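Local coordinates for protein ribosomal RNA methyltransferase, putative (Plasmodium falciparum, PDB 2PLW) that binds S-adenosylmethionine through its FtsJ-like Rossmann-type domain and probably methylates ribosomal RNA, perhaps at a uridine 2'-hydroxyl, at residues K21-G34 / Y47-M59. Sequence-based numbering, arbitrary orientation.
Sequences KKNKIILDIGCYPG and YKNKIIGIDKKIM. With SAM (S-adenosylmethionine), chain C.
Asp55, closing strand 49-55, meets the Gly30–Gly34 loop that follows strand 24-29 and joins it to the cofactor. Its CG lies trans to the backbone N (chi1 -160°), which carries the carboxylate to the loop: OD2 accepts Tyr32 N at 2.9 Å, from above the carboxylate plane, and also the ribose O3' of S-adenosylmethionine. OD1 takes ribose O2' at 2.6 Å and, on its anti side, Lys57 N, forming an Asx turn. Four bonds thus fix the rotation of this carboxylate. The Tyr32 ring lies between Pro33 CB on one face and Lys57 CD on the other, both toward its rim, while Ile58 O approaches its edge. One residue earlier in the loop, Cys31 SG touches Met59 SD at 3.8 Å and packs against the backbone of Gly53.

Between the strands, regular parallel bonds run from Ile26 N–Lys50 O to Ile54 N–Asp28 O. On the face bearing Ile25, Leu27 and Ile29, Leu27 CD1 touches Ile52 CG2 and Ile54 CD1, both at 3.7 Å. At the far end, Asn49 turns its amide (chi2 96°) to let ND2 bridge Lys21 O and Lys24 O, each at 3.0 Å and near the amide plane; Lys22 CB sits over the Tyr47 ring in a CH-pi contact.

This is the first beta-alpha-beta unit of a Rossmann-type methyltransferase, with helix 35-43 as the crossover. Its chemistry implies divided recognition: the acidic strand end reads both ribose hydroxyls, while Gly34 N, at the helix N-cap, binds the methionine carboxylate.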
ATOM      1  N   LYS A  21      -2.190   8.228 -11.980  1.00 24.69           N
ATOM      2  CA  LYS A  21      -2.942   8.738 -13.124  1.00 25.70           C
ATOM      3  C   LYS A  21      -4.093   9.599 -12.625  1.00 24.16           C
ATOM      4  O   LYS A  21      -4.455   9.540 -11.444  1.00 23.62           O
ATOM      5  CB  LYS A  21      -3.484   7.561 -13.941  1.00 25.48           C
ATOM      6  CG  LYS A  21      -2.425   6.827 -14.770  1.00 28.18           C
ATOM      7  CD  LYS A  21      -2.937   5.558 -15.463  1.00 28.60           C
ATOM      8  CE  LYS A  21      -3.098   4.391 -14.469  1.00 31.36           C
ATOM      9  NZ  LYS A  21      -3.098   2.985 -15.024  1.00 32.05           N
ATOM     10  N   LYS A  22      -4.675  10.377 -13.534  1.00 22.96           N
ATOM     11  CA  LYS A  22      -5.792  11.253 -13.202  1.00 22.98           C
ATOM     12  C   LYS A  22      -7.048  10.474 -12.796  1.00 21.18           C
ATOM     13  O   LYS A  22      -7.240   9.342 -13.219  1.00 22.14           O
ATOM     14  CB  LYS A  22      -6.103  12.189 -14.384  1.00 22.79           C
ATOM     15  CG  LYS A  22      -6.640  11.490 -15.615  1.00 24.65           C
ATOM     16  CD  LYS A  22      -7.051  12.513 -16.682  1.00 25.62           C
ATOM     17  CE  LYS A  22      -7.749  11.853 -17.866  1.00 29.74           C
ATOM     18  NZ  LYS A  22      -6.895  10.907 -18.676  1.00 34.86           N
ATOM     19  N   ASN A  23      -7.889  11.103 -11.983  1.00 20.13           N
ATOM     20  CA  ASN A  23      -9.202  10.567 -11.604  1.00 19.50           C
ATOM     21  C   ASN A  23      -9.105   9.203 -10.919  1.00 18.03           C
ATOM     22  O   ASN A  23      -9.906   8.298 -11.183  1.00 17.76           O
ATOM     23  CB  ASN A  23     -10.165  10.508 -12.814  1.00 19.57           C
ATOM     24  CG  ASN A  23     -11.628  10.375 -12.390  1.00 21.22           C
ATOM     25  OD1 ASN A  23     -11.975  10.648 -11.243  1.00 20.13           O
ATOM     26  ND2 ASN A  23     -12.483   9.942 -13.313  1.00 21.03           N
ATOM     27  N   LYS A  24      -8.110   9.068 -10.052  1.00 17.49           N
ATOM     28  CA  LYS A  24      -7.966   7.848  -9.254  1.00 15.94           C
ATOM     29  C   LYS A  24      -8.050   8.163  -7.778  1.00 15.49           C
ATOM     30  O   LYS A  24      -7.580   9.226  -7.331  1.00 14.60           O
ATOM     31  CB  LYS A  24      -6.623   7.162  -9.510  1.00 17.63           C
ATOM     32  CG  LYS A  24      -6.354   6.779 -10.993  1.00 18.32           C
ATOM     33  CD  LYS A  24      -7.245   5.631 -11.435  1.00 22.31           C
ATOM     34  CE  LYS A  24      -7.139   5.374 -12.938  1.00 22.15           C
ATOM     35  NZ  LYS A  24      -8.129   4.335 -13.351  1.00 25.04           N
ATOM     36  N   ILE A  25      -8.624   7.220  -7.035  1.00 13.91           N
ATOM     37  CA  ILE A  25      -8.564   7.296  -5.578  1.00 13.65           C
ATOM     38  C   ILE A  25      -7.337   6.462  -5.176  1.00 12.35           C
ATOM     39  O   ILE A  25      -7.207   5.305  -5.565  1.00 12.79           O
ATOM     40  CB  ILE A  25      -9.843   6.762  -4.935  1.00 13.48           C
ATOM     41  CG1 ILE A  25     -11.040   7.645  -5.336  1.00 14.63           C
ATOM     42  CG2 ILE A  25      -9.691   6.723  -3.421  1.00 13.90           C
ATOM     43  CD1 ILE A  25     -12.385   7.204  -4.686  1.00 16.04           C
ATOM     44  N   ILE A  26      -6.471   7.053  -4.369  1.00 11.97           N
ATOM     45  CA  ILE A  26      -5.167   6.459  -4.020  1.00 12.22           C
ATOM     46  C   ILE A  26      -4.997   6.370  -2.502  1.00 12.27           C
ATOM     47  O   ILE A  26      -5.169   7.352  -1.776  1.00 11.91           O
ATOM     48  CB  ILE A  26      -4.019   7.291  -4.620  1.00 12.52           C
ATOM     49  CG1 ILE A  26      -4.207   7.430  -6.133  1.00 13.84           C
ATOM     50  CG2 ILE A  26      -2.658   6.620  -4.371  1.00 14.31           C
ATOM     51  CD1 ILE A  26      -3.538   8.673  -6.680  1.00 16.17           C
ATOM     52  N   LEU A  27      -4.655   5.173  -2.033  1.00 11.96           N
ATOM     53  CA  LEU A  27      -4.403   4.936  -0.612  1.00 12.62           C
ATOM     54  C   LEU A  27      -2.950   4.558  -0.392  1.00 12.42           C
ATOM     55  O   LEU A  27      -2.424   3.679  -1.054  1.00 12.57           O
ATOM     56  CB  LEU A  27      -5.299   3.808  -0.102  1.00 11.72           C
ATOM     57  CG  LEU A  27      -5.067   3.354   1.347  1.00 12.48           C
ATOM     58  CD1 LEU A  27      -5.343   4.465   2.325  1.00 13.45           C
ATOM     59  CD2 LEU A  27      -5.940   2.153   1.671  1.00 13.99           C
ATOM     60  N   ASP A  28      -2.337   5.197   0.597  1.00 13.04           N
ATOM     61  CA  ASP A  28      -0.928   5.045   0.893  1.00 13.38           C
ATOM     62  C   ASP A  28      -0.846   4.490   2.303  1.00 13.05           C
ATOM     63  O   ASP A  28      -1.108   5.224   3.264  1.00 11.98           O
ATOM     64  CB  ASP A  28      -0.272   6.424   0.812  1.00 14.10           C
ATOM     65  CG  ASP A  28       1.193   6.409   1.179  1.00 17.22           C
ATOM     66  OD1 ASP A  28       1.856   5.378   0.993  1.00 21.01           O
ATOM     67  OD2 ASP A  28       1.680   7.454   1.686  1.00 20.89           O
ATOM     68  N   ILE A  29      -0.542   3.200   2.416  1.00 12.23           N
ATOM     69  CA  ILE A  29      -0.523   2.530   3.713  1.00 13.02           C
ATOM     70  C   ILE A  29       0.886   2.600   4.282  1.00 13.61           C
ATOM     71  O   ILE A  29       1.861   2.415   3.539  1.00 14.54           O
ATOM     72  CB  ILE A  29      -0.965   1.062   3.591  1.00 13.22           C
ATOM     73  CG1 ILE A  29      -2.387   0.997   3.014  1.00 12.72           C
ATOM     74  CG2 ILE A  29      -0.869   0.354   4.987  1.00 13.54           C
ATOM     75  CD1 ILE A  29      -2.887  -0.419   2.822  1.00 14.88           C
ATOM     76  N   GLY A  30       0.980   2.881   5.581  1.00 13.82           N
ATOM     77  CA  GLY A  30       2.274   3.120   6.221  1.00 13.92           C
ATOM     78  C   GLY A  30       2.814   4.469   5.772  1.00 14.81           C
ATOM     79  O   GLY A  30       3.946   4.552   5.336  1.00 15.22           O
ATOM     80  N   CYS A  31       2.001   5.523   5.859  1.00 14.87           N
ATOM     81  CA  CYS A  31       2.321   6.781   5.167  1.00 15.38           C
ATOM     82  C   CYS A  31       3.282   7.689   5.932  1.00 16.19           C
ATOM     83  O   CYS A  31       3.791   8.646   5.340  1.00 16.38           O
ATOM     84  CB  CYS A  31       1.055   7.594   4.823  1.00 14.91           C
ATOM     85  SG  CYS A  31       0.057   8.033   6.248  1.00 15.84           S
ATOM     86  N   TYR A  32       3.489   7.434   7.231  1.00 16.06           N
ATOM     87  CA  TYR A  32       4.311   8.343   8.066  1.00 16.79           C
ATOM     88  C   TYR A  32       5.771   8.321   7.624  1.00 17.38           C
ATOM     89  O   TYR A  32       6.334   7.245   7.435  1.00 17.45           O
ATOM     90  CB  TYR A  32       4.236   7.947   9.538  1.00 17.32           C
ATOM     91  CG  TYR A  32       5.037   8.862  10.431  1.00 17.77           C
ATOM     92  CD1 TYR A  32       4.418   9.875  11.122  1.00 18.68           C
ATOM     93  CD2 TYR A  32       6.423   8.706  10.555  1.00 19.64           C
ATOM     94  CE1 TYR A  32       5.158  10.755  11.918  1.00 21.46           C
ATOM     95  CE2 TYR A  32       7.181   9.565  11.336  1.00 21.76           C
ATOM     96  CZ  TYR A  32       6.542  10.582  12.019  1.00 21.38           C
ATOM     97  OH  TYR A  32       7.267  11.440  12.815  1.00 22.15           O
ATOM     98  N   PRO A  33       6.418   9.498   7.535  1.00 17.71           N
ATOM     99  CA  PRO A  33       5.967  10.874   7.841  1.00 17.18           C
ATOM    100  C   PRO A  33       5.232  11.571   6.723  1.00 16.66           C
ATOM    101  O   PRO A  33       4.740  12.664   6.942  1.00 17.32           O
ATOM    102  CB  PRO A  33       7.292  11.620   8.088  1.00 17.53           C
ATOM    103  CG  PRO A  33       8.233  10.947   7.218  1.00 17.90           C
ATOM    104  CD  PRO A  33       7.847   9.481   7.186  1.00 17.55           C
ATOM    105  N   GLY A  34       5.236  10.991   5.527  1.00 16.32           N
ATOM    106  CA  GLY A  34       4.347  11.464   4.462  1.00 15.45           C
ATOM    107  C   GLY A  34       4.915  11.717   3.095  1.00 15.60           C
ATOM    108  O   GLY A  34       4.223  12.293   2.270  1.00 16.29           O
ATOM    109  N   TYR A  47      -4.501  17.107 -11.641  1.00 30.20           N
ATOM    110  CA  TYR A  47      -5.492  16.060 -11.829  1.00 28.77           C
ATOM    111  C   TYR A  47      -6.481  16.055 -10.677  1.00 26.94           C
ATOM    112  O   TYR A  47      -6.193  16.524  -9.566  1.00 25.81           O
ATOM    113  CB  TYR A  47      -4.825  14.680 -11.863  1.00 30.60           C
ATOM    114  CG  TYR A  47      -3.834  14.426 -12.977  1.00 31.89           C
ATOM    115  CD1 TYR A  47      -2.915  13.389 -12.874  1.00 33.06           C
ATOM    116  CD2 TYR A  47      -3.831  15.200 -14.137  1.00 33.27           C
ATOM    117  CE1 TYR A  47      -1.999  13.131 -13.897  1.00 34.83           C
ATOM    118  CE2 TYR A  47      -2.924  14.956 -15.163  1.00 35.03           C
ATOM    119  CZ  TYR A  47      -2.017  13.919 -15.037  1.00 34.38           C
ATOM    120  OH  TYR A  47      -1.123  13.675 -16.054  1.00 35.87           O
ATOM    121  N   LYS A  48      -7.649  15.497 -10.940  1.00 24.60           N
ATOM    122  CA  LYS A  48      -8.608  15.274  -9.875  1.00 22.80           C
ATOM    123  C   LYS A  48      -8.245  13.909  -9.279  1.00 22.02           C
ATOM    124  O   LYS A  48      -8.140  12.925 -10.021  1.00 21.23           O
ATOM    125  CB  LYS A  48     -10.010  15.261 -10.470  1.00 22.82           C
ATOM    126  CG  LYS A  48     -11.057  14.719  -9.546  1.00 21.08           C
ATOM    127  CD  LYS A  48     -12.430  14.756 -10.184  1.00 19.75           C
ATOM    128  CE  LYS A  48     -13.451  14.100  -9.245  1.00 17.09           C
ATOM    129  NZ  LYS A  48     -13.248  12.608  -9.268  1.00 19.83           N
ATOM    130  N   ASN A  49      -8.048  13.860  -7.956  1.00 20.52           N
ATOM    131  CA  ASN A  49      -7.754  12.604  -7.254  1.00 19.87           C
ATOM    132  C   ASN A  49      -8.248  12.723  -5.829  1.00 19.15           C
ATOM    133  O   ASN A  49      -8.540  13.825  -5.385  1.00 19.48           O
ATOM    134  CB  ASN A  49      -6.231  12.364  -7.200  1.00 19.62           C
ATOM    135  CG  ASN A  49      -5.614  12.079  -8.567  1.00 20.95           C
ATOM    136  OD1 ASN A  49      -5.089  12.995  -9.213  1.00 24.24           O
ATOM    137  ND2 ASN A  49      -5.652  10.811  -9.009  1.00 17.25           N
ATOM    138  N   LYS A  50      -8.356  11.595  -5.122  1.00 18.01           N
ATOM    139  CA  LYS A  50      -8.428  11.590  -3.659  1.00 17.42           C
ATOM    140  C   LYS A  50      -7.197  10.830  -3.198  1.00 16.44           C
ATOM    141  O   LYS A  50      -6.942   9.723  -3.671  1.00 18.00           O
ATOM    142  CB  LYS A  50      -9.650  10.843  -3.149  1.00 17.87           C
ATOM    143  CG  LYS A  50     -10.885  11.667  -2.999  1.00 19.99           C
ATOM    144  CD  LYS A  50     -12.056  10.797  -2.535  1.00 21.95           C
ATOM    145  CE  LYS A  50     -13.284  11.666  -2.234  1.00 22.98           C
ATOM    146  NZ  LYS A  50     -13.642  12.659  -3.298  1.00 23.94           N
ATOM    147  N   ILE A  51      -6.428  11.450  -2.319  1.00 15.16           N
ATOM    148  CA  ILE A  51      -5.228  10.837  -1.754  1.00 14.23           C
ATOM    149  C   ILE A  51      -5.468  10.592  -0.258  1.00 13.17           C
ATOM    150  O   ILE A  51      -5.777  11.523   0.481  1.00 13.65           O
ATOM    151  CB  ILE A  51      -3.994  11.727  -1.993  1.00 14.45           C
ATOM    152  CG1 ILE A  51      -3.849  12.021  -3.492  1.00 17.21           C
ATOM    153  CG2 ILE A  51      -2.730  11.047  -1.491  1.00 12.69           C
ATOM    154  CD1 ILE A  51      -3.039  13.263  -3.756  1.00 17.27           C
ATOM    155  N   ILE A  52      -5.348   9.334   0.163  1.00 12.72           N
ATOM    156  CA  ILE A  52      -5.585   8.932   1.559  1.00 11.91           C
ATOM    157  C   ILE A  52      -4.321   8.258   2.097  1.00 11.28           C
ATOM    158  O   ILE A  52      -3.731   7.415   1.436  1.00 12.77           O
ATOM    159  CB  ILE A  52      -6.802   7.963   1.699  1.00 11.64           C
ATOM    160  CG1 ILE A  52      -8.046   8.533   0.999  1.00 11.85           C
ATOM    161  CG2 ILE A  52      -7.084   7.672   3.182  1.00 13.74           C
ATOM    162  CD1 ILE A  52      -9.050   7.488   0.608  1.00 15.07           C
ATOM    163  N   GLY A  53      -3.934   8.629   3.312  1.00 11.69           N
ATOM    164  CA  GLY A  53      -2.780   8.026   3.979  1.00 11.88           C
ATOM    165  C   GLY A  53      -3.241   7.329   5.230  1.00 12.31           C
ATOM    166  O   GLY A  53      -4.062   7.885   5.981  1.00 12.91           O
ATOM    167  N   ILE A  54      -2.673   6.154   5.495  1.00 11.61           N
ATOM    168  CA  ILE A  54      -2.980   5.450   6.742  1.00 12.41           C
ATOM    169  C   ILE A  54      -1.668   5.121   7.422  1.00 12.38           C
ATOM    170  O   ILE A  54      -0.774   4.599   6.779  1.00 11.39           O
ATOM    171  CB  ILE A  54      -3.766   4.144   6.505  1.00 12.18           C
ATOM    172  CG1 ILE A  54      -5.209   4.466   6.093  1.00 15.06           C
ATOM    173  CG2 ILE A  54      -3.859   3.338   7.858  1.00 12.77           C
ATOM    174  CD1 ILE A  54      -6.021   3.234   5.714  1.00 13.45           C
ATOM    175  N   ASP A  55      -1.547   5.408   8.714  1.00 13.02           N
ATOM    176  CA  ASP A  55      -0.400   4.884   9.483  1.00 13.94           C
ATOM    177  C   ASP A  55      -0.809   4.740  10.928  1.00 14.10           C
ATOM    178  O   ASP A  55      -1.689   5.455  11.384  1.00 14.83           O
ATOM    179  CB  ASP A  55       0.792   5.845   9.396  1.00 12.76           C
ATOM    180  CG  ASP A  55       2.103   5.201   9.732  1.00 13.15           C
ATOM    181  OD1 ASP A  55       2.338   4.824  10.901  1.00 16.72           O
ATOM    182  OD2 ASP A  55       2.939   5.091   8.824  1.00 14.94           O
ATOM    183  N   LYS A  56      -0.162   3.825  11.647  1.00 15.66           N
ATOM    184  CA  LYS A  56      -0.416   3.725  13.096  1.00 18.06           C
ATOM    185  C   LYS A  56       0.142   4.957  13.833  1.00 18.20           C
ATOM    186  O   LYS A  56      -0.354   5.310  14.888  1.00 19.98           O
ATOM    187  CB  LYS A  56       0.108   2.404  13.677  1.00 18.13           C
ATOM    188  CG  LYS A  56       1.591   2.196  13.531  1.00 19.95           C
ATOM    189  CD  LYS A  56       2.016   0.709  13.653  1.00 22.35           C
ATOM    190  CE  LYS A  56       1.791   0.169  15.056  1.00 28.07           C
ATOM    191  NZ  LYS A  56       2.453  -1.162  15.208  1.00 33.17           N
ATOM    192  N   LYS A  57       1.147   5.603  13.246  1.00 18.63           N
ATOM    193  CA  LYS A  57       1.718   6.855  13.768  1.00 20.01           C
ATOM    194  C   LYS A  57       1.034   8.087  13.159  1.00 20.21           C
ATOM    195  O   LYS A  57       0.761   8.136  11.954  1.00 20.01           O
ATOM    196  CB  LYS A  57       3.210   6.936  13.463  1.00 20.57           C
ATOM    197  CG  LYS A  57       4.093   5.945  14.211  1.00 23.47           C
ATOM    198  CD  LYS A  57       5.584   6.281  13.970  1.00 23.77           C
ATOM    199  CE  LYS A  57       6.151   5.396  12.839  1.00 30.71           C
ATOM    200  NZ  LYS A  57       7.336   5.939  12.077  1.00 32.16           N
ATOM    201  N   ILE A  58       0.810   9.095  13.989  1.00 20.33           N
ATOM    202  CA  ILE A  58       0.127  10.302  13.544  1.00 20.26           C
ATOM    203  C   ILE A  58       1.041  11.129  12.659  1.00 20.93           C
ATOM    204  O   ILE A  58       2.161  11.477  13.054  1.00 21.38           O
ATOM    205  CB  ILE A  58      -0.422  11.143  14.732  1.00 21.23           C
ATOM    206  CG1 ILE A  58      -1.552  10.379  15.422  1.00 21.85           C
ATOM    207  CG2 ILE A  58      -1.045  12.447  14.214  1.00 21.70           C
ATOM    208  CD1 ILE A  58      -1.786  10.773  16.850  1.00 25.64           C
ATOM    209  N   MET A  59       0.566  11.424  11.449  1.00 20.52           N
ATOM    210  CA  MET A  59       1.359  12.157  10.490  1.00 20.09           C
ATOM    211  C   MET A  59       0.965  13.628  10.611  1.00 19.39           C
ATOM    212  O   MET A  59      -0.198  13.940  10.861  1.00 20.29           O
ATOM    213  CB  MET A  59       1.044  11.613   9.096  1.00 20.03           C
ATOM    214  CG  MET A  59       1.583  12.414   7.956  1.00 21.93           C
ATOM    215  SD  MET A  59       1.191  11.673   6.365  1.00 20.61           S
ATOM    216  CE  MET A  59      -0.426  12.383   6.038  1.00 21.08           C
TER
HETATM  217  N   SAM C 203       6.356   5.690   2.768  1.00 21.44           N
HETATM  218  CA  SAM C 203       6.567   6.568   3.968  1.00 21.54           C
HETATM  219  C   SAM C 203       7.018   7.973   3.567  1.00 21.26           C
HETATM  220  O   SAM C 203       7.444   8.158   2.426  1.00 21.25           O
HETATM  221  OXT SAM C 203       6.948   8.943   4.332  1.00 20.36           O
HETATM  222  CB  SAM C 203       7.590   5.911   4.904  1.00 21.36           C
HETATM  223  CG  SAM C 203       6.940   4.685   5.544  1.00 23.28           C
HETATM  224  SD  SAM C 203       7.810   4.012   6.973  1.00 28.18           S
HETATM  225  CE  SAM C 203       9.234   3.326   6.112  1.00 27.41           C
HETATM  226  C5' SAM C 203       6.846   2.525   7.352  1.00 22.22           C
HETATM  227  C4' SAM C 203       5.578   2.881   8.129  1.00 17.87           C
HETATM  228  O4' SAM C 203       4.751   1.716   8.183  1.00 18.07           O
HETATM  229  C3' SAM C 203       5.795   3.336   9.593  1.00 18.91           C
HETATM  230  O3' SAM C 203       5.458   4.696   9.759  1.00 18.51           O
HETATM  231  C2' SAM C 203       4.867   2.424  10.411  1.00 17.51           C
HETATM  232  O2' SAM C 203       4.156   3.039  11.480  1.00 17.29           O
HETATM  233  C1' SAM C 203       3.931   1.894   9.340  1.00 15.81           C
HETATM  234  N9  SAM C 203       3.244   0.639   9.652  1.00 18.72           N
HETATM  235  C8  SAM C 203       3.785  -0.574  10.025  1.00 18.33           C
HETATM  236  N7  SAM C 203       2.782  -1.465  10.169  1.00 16.83           N
HETATM  237  C5  SAM C 203       1.615  -0.831   9.885  1.00 17.67           C
HETATM  238  C6  SAM C 203       0.282  -1.243   9.858  1.00 17.20           C
HETATM  239  N6  SAM C 203      -0.058  -2.489  10.157  1.00 16.52           N
HETATM  240  N1  SAM C 203      -0.706  -0.356   9.514  1.00 18.26           N
HETATM  241  C2  SAM C 203      -0.409   0.954   9.186  1.00 18.01           C
HETATM  242  N3  SAM C 203       0.910   1.366   9.196  1.00 16.31           N
HETATM  243  C4  SAM C 203       1.893   0.491   9.556  1.00 17.56           C